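Local coordinates for outer membrane protein SusF (Bacteroides thetaiotaomicron, PDB 4FE9), which binds starch at the bacterial cell surface through carbohydrate-binding modules, before the glycan is transported into the periplasm for degradation, at residues E262-Y270 against P279-P287; G297-K308 against N341-V352. All coordinates share one frame; numbering follows the deposited sequence.

Interaction 1: E262-Y270 against P279-P287; sequences ELYMTGSAY and PNAWKALVP. With EDO (1,2-ethanediol), chain F.
Thr-266 lies against one face of the Trp-282 indole. Its CB sits 3.8 Å from the centroid of the Trp-282 six-membered ring, 18° off the ring normal, which makes a CH-pi contact. The methyl CG2 of Thr-266 reaches the same face at CZ3 of Trp-282. Trp-315 packs edge-to-face on this indole, and the Trp-282 NE1 is hydrogen-bonded to Gly-273 O. The Tyr-264 ring lies along Ala-284, with CE1 3.7 Å from Ala-284 CB, and Tyr-264 CB packs on CE3 of Trp-282. Met-265 and Leu-285 meet on the other side of the strands, with Met-265 CB 3.9 Å from Leu-285 CD1. There Met-265 also packs on Val-307.

The two segments are neighbouring antiparallel strands in the sheet of carbohydrate-binding module 2. Met-265 and Lys-283 form a hydrogen-bonded pair. The bond from Lys-283 N to Met-265 O is 2.8 Å and nearly straight, at 177°. Leu-285 N bonds Leu-263 O in the same ladder.

Past the ladder, Thr-266 OG1 donates to Ala-281 O at 2.8 Å. The hydroxyl stands anti to the backbone N (chi1 -168°), and this rotation sends OG1 to the carbonyl and CG2 to the indole. CG of Lys-283 lies over a face of the Tyr-270 ring. Beyond it the chain bends at chi2 and chi3, and Lys-283 NZ makes a weak 3.1 Å bond to Pro-279 O.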
loop_
_atom_site.group_PDB
_atom_site.type_symbol
_atom_site.label_atom_id
_atom_site.label_comp_id
_atom_site.label_asym_id
_atom_site.label_seq_id
_atom_site.Cartn_x
_atom_site.Cartn_y
_atom_site.Cartn_z
ATOM N N GLU A 262 -0.694 -18.142 10.558
ATOM C CA GLU A 262 -1.737 -18.021 11.590
ATOM C C GLU A 262 -1.731 -16.636 12.164
ATOM O O GLU A 262 -0.692 -15.983 12.184
ATOM C CB GLU A 262 -1.488 -19.044 12.699
ATOM C CG GLU A 262 -1.540 -20.519 12.203
ATOM C CD GLU A 262 -1.432 -21.552 13.357
ATOM O OE1 GLU A 262 -0.929 -21.202 14.457
ATOM O OE2 GLU A 262 -1.779 -22.730 13.125
ATOM N N LEU A 263 -2.825 -16.266 12.819
ATOM C CA LEU A 263 -2.925 -14.957 13.462
ATOM C C LEU A 263 -3.881 -14.999 14.645
ATOM O O LEU A 263 -4.912 -15.696 14.610
ATOM C CB LEU A 263 -3.407 -13.892 12.467
ATOM C CG LEU A 263 -3.157 -12.456 12.929
ATOM C CD1 LEU A 263 -1.674 -12.089 12.787
ATOM C CD2 LEU A 263 -4.030 -11.487 12.170
ATOM N N TYR A 264 -3.509 -14.291 15.705
ATOM C CA TYR A 264 -4.223 -14.352 16.967
ATOM C C TYR A 264 -4.413 -12.945 17.493
ATOM O O TYR A 264 -3.623 -12.044 17.172
ATOM C CB TYR A 264 -3.443 -15.163 17.990
ATOM C CG TYR A 264 -3.256 -16.627 17.623
ATOM C CD1 TYR A 264 -4.161 -17.597 18.059
ATOM C CD2 TYR A 264 -2.151 -17.038 16.877
ATOM C CE1 TYR A 264 -3.979 -18.947 17.743
ATOM C CE2 TYR A 264 -1.978 -18.364 16.524
ATOM C CZ TYR A 264 -2.909 -19.308 16.925
ATOM O OH TYR A 264 -2.693 -20.623 16.626
ATOM N N MET A 265 -5.552 -12.735 18.141
ATOM C CA MET A 265 -5.899 -11.463 18.752
ATOM C C MET A 265 -5.959 -11.634 20.254
ATOM O O MET A 265 -6.416 -12.668 20.754
ATOM C CB MET A 265 -7.258 -10.998 18.244
ATOM C CG MET A 265 -7.794 -9.722 18.939
ATOM S SD MET A 265 -9.287 -9.116 18.183
ATOM C CE MET A 265 -10.484 -10.188 18.979
ATOM N N THR A 266 -5.297 -10.725 20.957
ATOM C CA THR A 266 -5.503 -10.551 22.378
ATOM C C THR A 266 -5.876 -9.087 22.645
ATOM O O THR A 266 -6.193 -8.333 21.704
ATOM C CB THR A 266 -4.264 -10.961 23.175
ATOM O OG1 THR A 266 -4.585 -11.036 24.568
ATOM C CG2 THR A 266 -3.104 -9.969 22.959
ATOM N N GLY A 267 -5.957 -8.717 23.922
ATOM C CA GLY A 267 -6.779 -7.591 24.313
ATOM C C GLY A 267 -6.804 -7.323 25.799
ATOM O O GLY A 267 -6.403 -8.178 26.618
ATOM N N SER A 268 -7.204 -6.099 26.148
ATOM C CA SER A 268 -7.590 -5.764 27.526
ATOM C C SER A 268 -8.651 -6.719 28.046
ATOM O O SER A 268 -8.493 -7.288 29.112
ATOM C CB SER A 268 -8.072 -4.298 27.636
ATOM O OG SER A 268 -9.023 -3.977 26.629
ATOM N N ALA A 269 -9.667 -6.983 27.230
ATOM C CA ALA A 269 -10.721 -7.945 27.598
ATOM C C ALA A 269 -10.257 -9.424 27.668
ATOM O O ALA A 269 -11.066 -10.309 27.927
ATOM C CB ALA A 269 -11.917 -7.802 26.677
ATOM N N TYR A 270 -8.957 -9.676 27.450
ATOM C CA TYR A 270 -8.418 -11.064 27.416
ATOM C C TYR A 270 -7.185 -11.198 28.265
ATOM O O TYR A 270 -6.293 -12.001 27.955
ATOM C CB TYR A 270 -8.070 -11.509 25.980
ATOM C CG TYR A 270 -9.208 -11.409 24.996
ATOM C CD1 TYR A 270 -10.222 -12.359 24.972
ATOM C CD2 TYR A 270 -9.282 -10.361 24.123
ATOM C CE1 TYR A 270 -11.296 -12.248 24.074
ATOM C CE2 TYR A 270 -10.362 -10.211 23.263
ATOM C CZ TYR A 270 -11.344 -11.184 23.219
ATOM O OH TYR A 270 -12.415 -11.036 22.357
ATOM N N PRO A 279 -6.065 -20.461 24.976
ATOM C CA PRO A 279 -7.226 -20.083 24.156
ATOM C C PRO A 279 -8.103 -19.086 24.896
ATOM O O PRO A 279 -9.043 -18.514 24.324
ATOM C CB PRO A 279 -7.973 -21.410 23.960
ATOM C CG PRO A 279 -7.386 -22.351 24.966
ATOM C CD PRO A 279 -5.985 -21.913 25.179
ATOM N N ASN A 280 -7.804 -18.900 26.175
ATOM C CA ASN A 280 -8.500 -17.915 26.990
ATOM C C ASN A 280 -7.954 -16.499 26.774
ATOM O O ASN A 280 -8.720 -15.538 26.661
ATOM C CB ASN A 280 -8.442 -18.315 28.482
ATOM C CG ASN A 280 -9.460 -19.425 28.838
ATOM O OD1 ASN A 280 -10.610 -19.426 28.345
ATOM N ND2 ASN A 280 -9.028 -20.384 29.650
ATOM N N ALA A 281 -6.641 -16.398 26.597
ATOM C CA ALA A 281 -6.006 -15.116 26.374
ATOM C C ALA A 281 -5.853 -14.744 24.862
ATOM O O ALA A 281 -5.684 -13.571 24.530
ATOM C CB ALA A 281 -4.686 -15.074 27.068
ATOM N N TRP A 282 -5.894 -15.753 23.974
ATOM C CA TRP A 282 -5.549 -15.563 22.527
ATOM C C TRP A 282 -6.598 -16.159 21.620
ATOM O O TRP A 282 -6.846 -17.358 21.678
ATOM C CB TRP A 282 -4.213 -16.199 22.212
ATOM C CG TRP A 282 -3.108 -15.630 22.966
ATOM C CD1 TRP A 282 -2.679 -16.016 24.192
ATOM C CD2 TRP A 282 -2.347 -14.457 22.621
ATOM N NE1 TRP A 282 -1.654 -15.193 24.620
ATOM C CE2 TRP A 282 -1.414 -14.247 23.658
ATOM C CE3 TRP A 282 -2.319 -13.611 21.502
ATOM C CZ2 TRP A 282 -0.440 -13.250 23.598
ATOM C CZ3 TRP A 282 -1.347 -12.623 21.438
ATOM C CH2 TRP A 282 -0.459 -12.410 22.513
ATOM N N LYS A 283 -7.217 -15.332 20.779
ATOM C CA LYS A 283 -8.261 -15.798 19.884
ATOM C C LYS A 283 -7.699 -15.990 18.468
ATOM O O LYS A 283 -7.250 -15.030 17.839
ATOM C CB LYS A 283 -9.404 -14.790 19.827
ATOM C CG LYS A 283 -9.980 -14.379 21.214
ATOM C CD LYS A 283 -10.941 -15.425 21.729
ATOM C CE LYS A 283 -10.366 -16.119 22.938
ATOM N NZ LYS A 283 -11.431 -16.615 23.872
ATOM N N ALA A 284 -7.795 -17.203 17.951
ATOM C CA ALA A 284 -7.380 -17.483 16.565
ATOM C C ALA A 284 -8.318 -16.791 15.579
ATOM O O ALA A 284 -9.525 -16.745 15.803
ATOM C CB ALA A 284 -7.343 -18.999 16.325
ATOM N N LEU A 285 -7.760 -16.097 14.587
ATOM C CA LEU A 285 -8.552 -15.720 13.396
ATOM C C LEU A 285 -8.516 -16.806 12.322
ATOM O O LEU A 285 -7.702 -17.678 12.361
ATOM C CB LEU A 285 -8.076 -14.391 12.807
ATOM C CG LEU A 285 -8.529 -13.140 13.584
ATOM C CD1 LEU A 285 -7.608 -12.934 14.839
ATOM C CD2 LEU A 285 -8.517 -11.900 12.660
ATOM N N VAL A 286 -9.406 -16.697 11.353
ATOM C CA VAL A 286 -9.591 -17.734 10.358
ATOM C C VAL A 286 -8.879 -17.317 9.059
ATOM O O VAL A 286 -9.114 -16.203 8.555
ATOM C CB VAL A 286 -11.085 -17.928 10.079
ATOM C CG1 VAL A 286 -11.319 -19.103 9.059
ATOM C CG2 VAL A 286 -11.858 -18.159 11.413
ATOM N N PRO A 287 -7.968 -18.173 8.538
ATOM C CA PRO A 287 -7.339 -17.764 7.260
ATOM C C PRO A 287 -8.369 -17.654 6.115
ATOM O O PRO A 287 -9.243 -18.490 5.997
ATOM C CB PRO A 287 -6.287 -18.886 6.980
ATOM C CG PRO A 287 -6.757 -20.079 7.773
ATOM C CD PRO A 287 -7.725 -19.589 8.879
HETATM C C1 EDO F . -14.305 -16.253 15.308
HETATM O O1 EDO F . -15.053 -15.806 14.169
HETATM C C2 EDO F . -12.892 -16.513 14.846
HETATM O O2 EDO F . -12.138 -17.037 15.941
HETATM O O HOH W 1 -5.057 -18.497 12.554
#

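Interaction 2: G297-K308 against N341-V352; sequences GIFYFAANDQVK and NLKVGIAGWYLV. With GLC (alpha-D-glucopyranose), chain C; GLC (alpha-D-glucopyranose), chain B; EDO (1,2-ethanediol), chain J; EDO (1,2-ethanediol), chain F.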
loop_
_atom_site.group_PDB
_atom_site.type_symbol
_atom_site.label_atom_id
_atom_site.label_comp_id
_atom_site.label_asym_id
_atom_site.label_seq_id
_atom_site.Cartn_x
_atom_site.Cartn_y
_atom_site.Cartn_z
ATOM N N GLY A 297 -12.356 -12.784 11.589
ATOM C CA GLY A 297 -13.091 -13.356 12.689
ATOM C C GLY A 297 -14.308 -12.526 12.978
ATOM O O GLY A 297 -14.376 -11.355 12.592
ATOM N N ILE A 298 -15.279 -13.116 13.648
ATOM C CA ILE A 298 -16.387 -12.327 14.202
ATOM C C ILE A 298 -16.329 -12.283 15.708
ATOM O O ILE A 298 -16.099 -13.310 16.356
ATOM C CB ILE A 298 -17.722 -12.829 13.730
ATOM C CG1 ILE A 298 -17.952 -12.376 12.294
ATOM C CG2 ILE A 298 -18.863 -12.305 14.651
ATOM C CD1 ILE A 298 -19.125 -13.024 11.612
ATOM N N PHE A 299 -16.214 -11.064 16.237
ATOM C CA PHE A 299 -15.836 -10.863 17.626
ATOM C C PHE A 299 -16.737 -9.795 18.250
ATOM O O PHE A 299 -17.337 -8.979 17.536
ATOM C CB PHE A 299 -14.378 -10.420 17.753
ATOM C CG PHE A 299 -13.380 -11.445 17.303
ATOM C CD1 PHE A 299 -13.156 -12.610 18.054
ATOM C CD2 PHE A 299 -12.588 -11.206 16.186
ATOM C CE1 PHE A 299 -12.231 -13.558 17.638
ATOM C CE2 PHE A 299 -11.647 -12.153 15.762
ATOM C CZ PHE A 299 -11.416 -13.292 16.532
ATOM N N TYR A 300 -16.869 -9.846 19.578
ATOM C CA TYR A 300 -17.613 -8.817 20.310
ATOM C C TYR A 300 -16.677 -7.831 20.858
ATOM O O TYR A 300 -15.766 -8.194 21.587
ATOM C CB TYR A 300 -18.452 -9.404 21.448
ATOM C CG TYR A 300 -19.379 -8.360 22.060
ATOM C CD1 TYR A 300 -20.460 -7.845 21.316
ATOM C CD2 TYR A 300 -19.048 -7.731 23.232
ATOM C CE1 TYR A 300 -21.236 -6.801 21.792
ATOM C CE2 TYR A 300 -19.818 -6.660 23.716
ATOM C CZ TYR A 300 -20.902 -6.199 22.975
ATOM O OH TYR A 300 -21.688 -5.156 23.443
ATOM N N PHE A 301 -16.917 -6.547 20.574
ATOM C CA PHE A 301 -16.137 -5.486 21.253
ATOM C C PHE A 301 -17.057 -4.554 22.062
ATOM O O PHE A 301 -18.099 -4.109 21.565
ATOM C CB PHE A 301 -15.305 -4.684 20.257
ATOM C CG PHE A 301 -14.309 -5.510 19.486
ATOM C CD1 PHE A 301 -13.029 -5.756 20.001
ATOM C CD2 PHE A 301 -14.629 -6.013 18.249
ATOM C CE1 PHE A 301 -12.080 -6.508 19.258
ATOM C CE2 PHE A 301 -13.686 -6.756 17.498
ATOM C CZ PHE A 301 -12.410 -6.972 18.005
ATOM N N ALA A 302 -16.761 -4.453 23.341
ATOM C CA ALA A 302 -17.245 -3.351 24.202
ATOM C C ALA A 302 -16.664 -2.005 23.752
ATOM O O ALA A 302 -15.731 -1.952 22.938
ATOM C CB ALA A 302 -16.855 -3.618 25.627
ATOM N N ALA A 303 -17.135 -0.920 24.360
ATOM C CA ALA A 303 -16.529 0.384 24.119
ATOM C C ALA A 303 -15.282 0.506 24.969
ATOM O O ALA A 303 -15.234 -0.046 26.051
ATOM C CB ALA A 303 -17.529 1.503 24.427
ATOM N N ASN A 304 -14.182 0.919 24.328
ATOM C CA ASN A 304 -12.888 1.089 25.015
ATOM C C ASN A 304 -12.067 -0.175 25.227
ATOM O O ASN A 304 -11.023 -0.140 25.879
ATOM C CB ASN A 304 -13.068 1.826 26.344
ATOM C CG ASN A 304 -13.661 3.228 26.167
ATOM O OD1 ASN A 304 -13.899 3.693 25.039
ATOM N ND2 ASN A 304 -13.971 3.868 27.274
ATOM N N ASP A 305 -12.551 -1.299 24.716
ATOM C CA ASP A 305 -11.697 -2.486 24.553
ATOM C C ASP A 305 -10.450 -2.126 23.728
ATOM O O ASP A 305 -10.551 -1.436 22.732
ATOM C CB ASP A 305 -12.485 -3.602 23.854
ATOM C CG ASP A 305 -13.419 -4.380 24.831
ATOM O OD1 ASP A 305 -13.157 -4.336 26.074
ATOM O OD2 ASP A 305 -14.397 -5.051 24.342
ATOM N N GLN A 306 -9.279 -2.559 24.183
ATOM C CA GLN A 306 -8.059 -2.461 23.358
ATOM C C GLN A 306 -7.606 -3.837 22.921
ATOM O O GLN A 306 -7.700 -4.778 23.684
ATOM C CB GLN A 306 -6.941 -1.773 24.134
ATOM C CG GLN A 306 -7.249 -0.292 24.429
ATOM C CD GLN A 306 -6.269 0.331 25.383
ATOM O OE1 GLN A 306 -5.061 0.301 25.163
ATOM N NE2 GLN A 306 -6.786 0.972 26.407
ATOM N N VAL A 307 -7.124 -3.943 21.687
ATOM C CA VAL A 307 -6.616 -5.221 21.166
ATOM C C VAL A 307 -5.292 -5.087 20.430
ATOM O O VAL A 307 -4.979 -4.023 19.874
ATOM C CB VAL A 307 -7.638 -5.892 20.220
ATOM C CG1 VAL A 307 -8.926 -6.283 20.992
ATOM C CG2 VAL A 307 -7.949 -5.006 19.068
ATOM N N LYS A 308 -4.569 -6.206 20.325
ATOM C CA LYS A 308 -3.412 -6.315 19.410
ATOM C C LYS A 308 -3.405 -7.723 18.750
ATOM O O LYS A 308 -4.106 -8.625 19.204
ATOM C CB LYS A 308 -2.108 -6.113 20.175
ATOM C CG LYS A 308 -1.754 -4.668 20.415
ATOM C CD LYS A 308 -0.423 -4.542 21.035
ATOM C CE LYS A 308 0.602 -4.114 20.022
ATOM N NZ LYS A 308 1.863 -3.683 20.689
ATOM N N ASN A 341 -1.790 0.400 20.755
ATOM C CA ASN A 341 -2.919 -0.517 20.817
ATOM C C ASN A 341 -3.985 -0.050 19.888
ATOM O O ASN A 341 -4.156 1.153 19.697
ATOM C CB ASN A 341 -3.504 -0.548 22.223
ATOM C CG ASN A 341 -2.590 -1.189 23.227
ATOM O OD1 ASN A 341 -1.578 -1.791 22.876
ATOM N ND2 ASN A 341 -3.001 -1.160 24.486
ATOM N N LEU A 342 -4.794 -0.984 19.391
ATOM C CA LEU A 342 -5.997 -0.622 18.690
ATOM C C LEU A 342 -7.201 -0.560 19.633
ATOM O O LEU A 342 -7.559 -1.567 20.290
ATOM C CB LEU A 342 -6.272 -1.583 17.544
ATOM C CG LEU A 342 -7.532 -1.277 16.752
ATOM C CD1 LEU A 342 -7.405 0.034 16.022
ATOM C CD2 LEU A 342 -7.877 -2.391 15.790
ATOM N N LYS A 343 -7.822 0.614 19.700
ATOM C CA LYS A 343 -8.925 0.850 20.629
ATOM C C LYS A 343 -10.238 0.913 19.878
ATOM O O LYS A 343 -10.358 1.593 18.859
ATOM C CB LYS A 343 -8.702 2.144 21.432
ATOM C CG LYS A 343 -9.955 2.640 22.208
ATOM C CD LYS A 343 -9.556 3.511 23.405
ATOM C CE LYS A 343 -10.559 4.640 23.628
ATOM N NZ LYS A 343 -9.952 5.770 24.428
ATOM N N VAL A 344 -11.197 0.123 20.325
ATOM C CA VAL A 344 -12.480 0.126 19.705
ATOM C C VAL A 344 -13.408 1.018 20.547
ATOM O O VAL A 344 -13.431 0.900 21.773
ATOM C CB VAL A 344 -13.073 -1.314 19.632
ATOM C CG1 VAL A 344 -14.395 -1.291 18.912
ATOM C CG2 VAL A 344 -12.085 -2.257 18.924
ATOM N N GLY A 345 -14.077 1.961 19.896
ATOM C CA GLY A 345 -14.824 2.994 20.633
ATOM C C GLY A 345 -16.316 2.710 20.774
ATOM O O GLY A 345 -16.941 3.096 21.782
ATOM N N ILE A 346 -16.895 2.123 19.722
ATOM C CA ILE A 346 -18.308 1.792 19.664
ATOM C C ILE A 346 -18.535 0.262 19.888
ATOM O O ILE A 346 -18.152 -0.570 19.028
ATOM C CB ILE A 346 -18.858 2.178 18.292
ATOM C CG1 ILE A 346 -18.589 3.663 18.019
ATOM C CG2 ILE A 346 -20.316 1.809 18.157
ATOM C CD1 ILE A 346 -19.089 4.132 16.713
ATOM N N ALA A 347 -19.222 -0.094 20.984
ATOM C CA ALA A 347 -19.460 -1.513 21.322
ATOM C C ALA A 347 -20.269 -2.207 20.240
ATOM O O ALA A 347 -21.020 -1.567 19.521
ATOM C CB ALA A 347 -20.156 -1.652 22.694
ATOM N N GLY A 348 -20.005 -3.495 20.035
ATOM C CA GLY A 348 -20.780 -4.270 19.053
ATOM C C GLY A 348 -20.045 -5.500 18.533
ATOM O O GLY A 348 -18.920 -5.793 18.954
ATOM N N TRP A 349 -20.772 -6.312 17.762
ATOM C CA TRP A 349 -20.193 -7.397 16.967
ATOM C C TRP A 349 -19.628 -6.836 15.687
ATOM O O TRP A 349 -20.326 -6.129 14.960
ATOM C CB TRP A 349 -21.270 -8.465 16.645
ATOM C CG TRP A 349 -21.658 -9.319 17.862
ATOM C CD1 TRP A 349 -22.692 -9.095 18.733
ATOM C CD2 TRP A 349 -20.973 -10.483 18.354
ATOM N NE1 TRP A 349 -22.614 -9.978 19.797
ATOM C CE2 TRP A 349 -21.651 -10.911 19.517
ATOM C CE3 TRP A 349 -19.888 -11.237 17.888
ATOM C CZ2 TRP A 349 -21.249 -12.027 20.247
ATOM C CZ3 TRP A 349 -19.513 -12.361 18.594
ATOM C CH2 TRP A 349 -20.188 -12.745 19.766
ATOM N N TYR A 350 -18.397 -7.236 15.357
ATOM C CA TYR A 350 -17.748 -6.809 14.113
ATOM C C TYR A 350 -17.086 -7.999 13.407
ATOM O O TYR A 350 -16.524 -8.861 14.054
ATOM C CB TYR A 350 -16.679 -5.757 14.428
ATOM C CG TYR A 350 -17.244 -4.470 15.041
ATOM C CD1 TYR A 350 -17.940 -3.564 14.269
ATOM C CD2 TYR A 350 -17.078 -4.189 16.385
ATOM C CE1 TYR A 350 -18.473 -2.406 14.826
ATOM C CE2 TYR A 350 -17.589 -3.023 16.945
ATOM C CZ TYR A 350 -18.268 -2.133 16.152
ATOM O OH TYR A 350 -18.804 -0.975 16.710
ATOM N N LEU A 351 -17.206 -8.044 12.095
ATOM C CA LEU A 351 -16.278 -8.807 11.248
ATOM C C LEU A 351 -14.936 -8.091 11.159
ATOM O O LEU A 351 -14.844 -6.984 10.591
ATOM C CB LEU A 351 -16.855 -9.008 9.831
ATOM C CG LEU A 351 -15.981 -9.895 8.890
ATOM C CD1 LEU A 351 -16.809 -10.716 7.918
ATOM C CD2 LEU A 351 -14.975 -9.102 8.149
ATOM N N VAL A 352 -13.928 -8.657 11.821
ATOM C CA VAL A 352 -12.592 -8.137 11.759
ATOM C C VAL A 352 -11.815 -8.798 10.606
ATOM O O VAL A 352 -11.778 -10.036 10.494
ATOM C CB VAL A 352 -11.869 -8.402 13.061
ATOM C CG1 VAL A 352 -10.444 -7.938 12.971
ATOM C CG2 VAL A 352 -12.593 -7.674 14.233
HETATM C C1 GLC C . 0.444 -5.121 26.085
HETATM C C2 GLC C . -0.354 -3.863 25.830
HETATM C C3 GLC C . -0.176 -2.859 26.982
HETATM C C4 GLC C . -0.509 -3.497 28.314
HETATM C C5 GLC C . 0.379 -4.727 28.479
HETATM C C6 GLC C . 0.054 -5.476 29.766
HETATM O O2 GLC C . 0.180 -3.276 24.653
HETATM O O3 GLC C . -1.010 -1.719 26.767
HETATM O O4 GLC C . -0.245 -2.549 29.363
HETATM O O5 GLC C . 0.167 -5.633 27.397
HETATM O O6 GLC C . 1.094 -6.423 30.006
HETATM C C1 GLC B . 5.115 -6.502 24.118
HETATM C C2 GLC B . 4.023 -5.963 23.200
HETATM C C3 GLC B . 3.092 -5.034 23.945
HETATM C C4 GLC B . 2.531 -5.737 25.167
HETATM C C5 GLC B . 3.658 -6.268 26.014
HETATM C C6 GLC B . 3.118 -7.035 27.217
HETATM O O2 GLC B . 4.629 -5.248 22.138
HETATM O O3 GLC B . 2.018 -4.597 23.102
HETATM O O4 GLC B . 1.821 -4.812 25.949
HETATM O O5 GLC B . 4.513 -7.128 25.251
HETATM O O6 GLC B . 4.237 -7.495 27.973
HETATM C C1 EDO J . -18.755 -0.357 26.539
HETATM O O1 EDO J . -19.750 -1.018 25.719
HETATM C C2 EDO J . -18.275 -1.309 27.629
HETATM O O2 EDO J . -17.069 -0.830 28.235
HETATM C C1 EDO F . -14.305 -16.253 15.308
HETATM O O1 EDO F . -15.053 -15.806 14.169
HETATM C C2 EDO F . -12.892 -16.513 14.846
HETATM O O2 EDO F . -12.138 -17.037 15.941
#
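Carbohydrate-binding module 2 of SusF builds part of its glycan pocket at one end of this contact. Asn-341 and Lys-308 hold the sugar there. Asn-341 uses both ends of its amide on one glucose: OD1 accepts from O2 of the chain C glucose at 2.9 Å, and ND2 donates to O3 of the same ring. The ND2 group also gives a nearly straight bond, 2.6 Å and 173°, to Gln-306 OE1. This acceptor lies in the Asn-341 amide plane, although the two amide planes are 51° apart. The bond should help fix the rotation of the Asn-341 amide. Lys-308 NZ reaches O3 of the chain B glucose at 2.6 Å and forms a salt bridge with Asp-318. Trp-272 packs on both Gln-306 and Asn-341.

Behind the pocket, Val-307 and Leu-342 form a hydrogen-bonded antiparallel pair. A type II turn from Ala-302 to Asp-305 then leads back to strand 294-301, which pairs with strand 348-357.

Phe-301 packs against Val-344, Tyr-350 and Val-352. Val-344 CG2 lies over one face of its ring, and Val-352 CG2 meets its edge, 3.6 Å from CE2 of Phe-301. Tyr-350 CD2 comes equally near Phe-301 CD2. On the other side of the strands, Tyr-300 crosses Trp-349 at about a right angle. With CG anti to the backbone N (chi1 -171°), the Tyr-300 ring turns its edge to the five-membered ring of Trp-349, while CB lies over the six-membered ring, 3.9 Å from the centroid. Trp-349 NE1 is hydrogen-bonded to Thr-396 O. Antiparallel strands with an aromatic interior and sugar-binding side chains at one end fit the Ig-like fold of a starch-binding module.

Overall arrangement
Interactions 1 and 2 lie in one antiparallel sheet of carbohydrate-binding module 2, with centres about 12 Å apart. Strand 264-267 lies beside strand 306-310, and strand 283-287 beside strand 294-301. Thr-266 N is 3.0 Å from Lys-308 O, and Ser-268 OG is 2.8 Å from Gln-306 N; both are probable hydrogen bonds. Met-265 CE packs 3.6 Å from Phe-299 CG. Interaction 2 supplies Lys-308 and Asn-341 to the glycan pocket, which Trp-272, Trp-315 and Asp-318 complete. Interaction 1 borders it through Trp-315, which Thr-266 and Trp-282 both touch. The side chain of Thr-266 is about 7 Å from a bound glucose. One ethanediol also touches both interactions, through Ala-284 O and Ile-298 N.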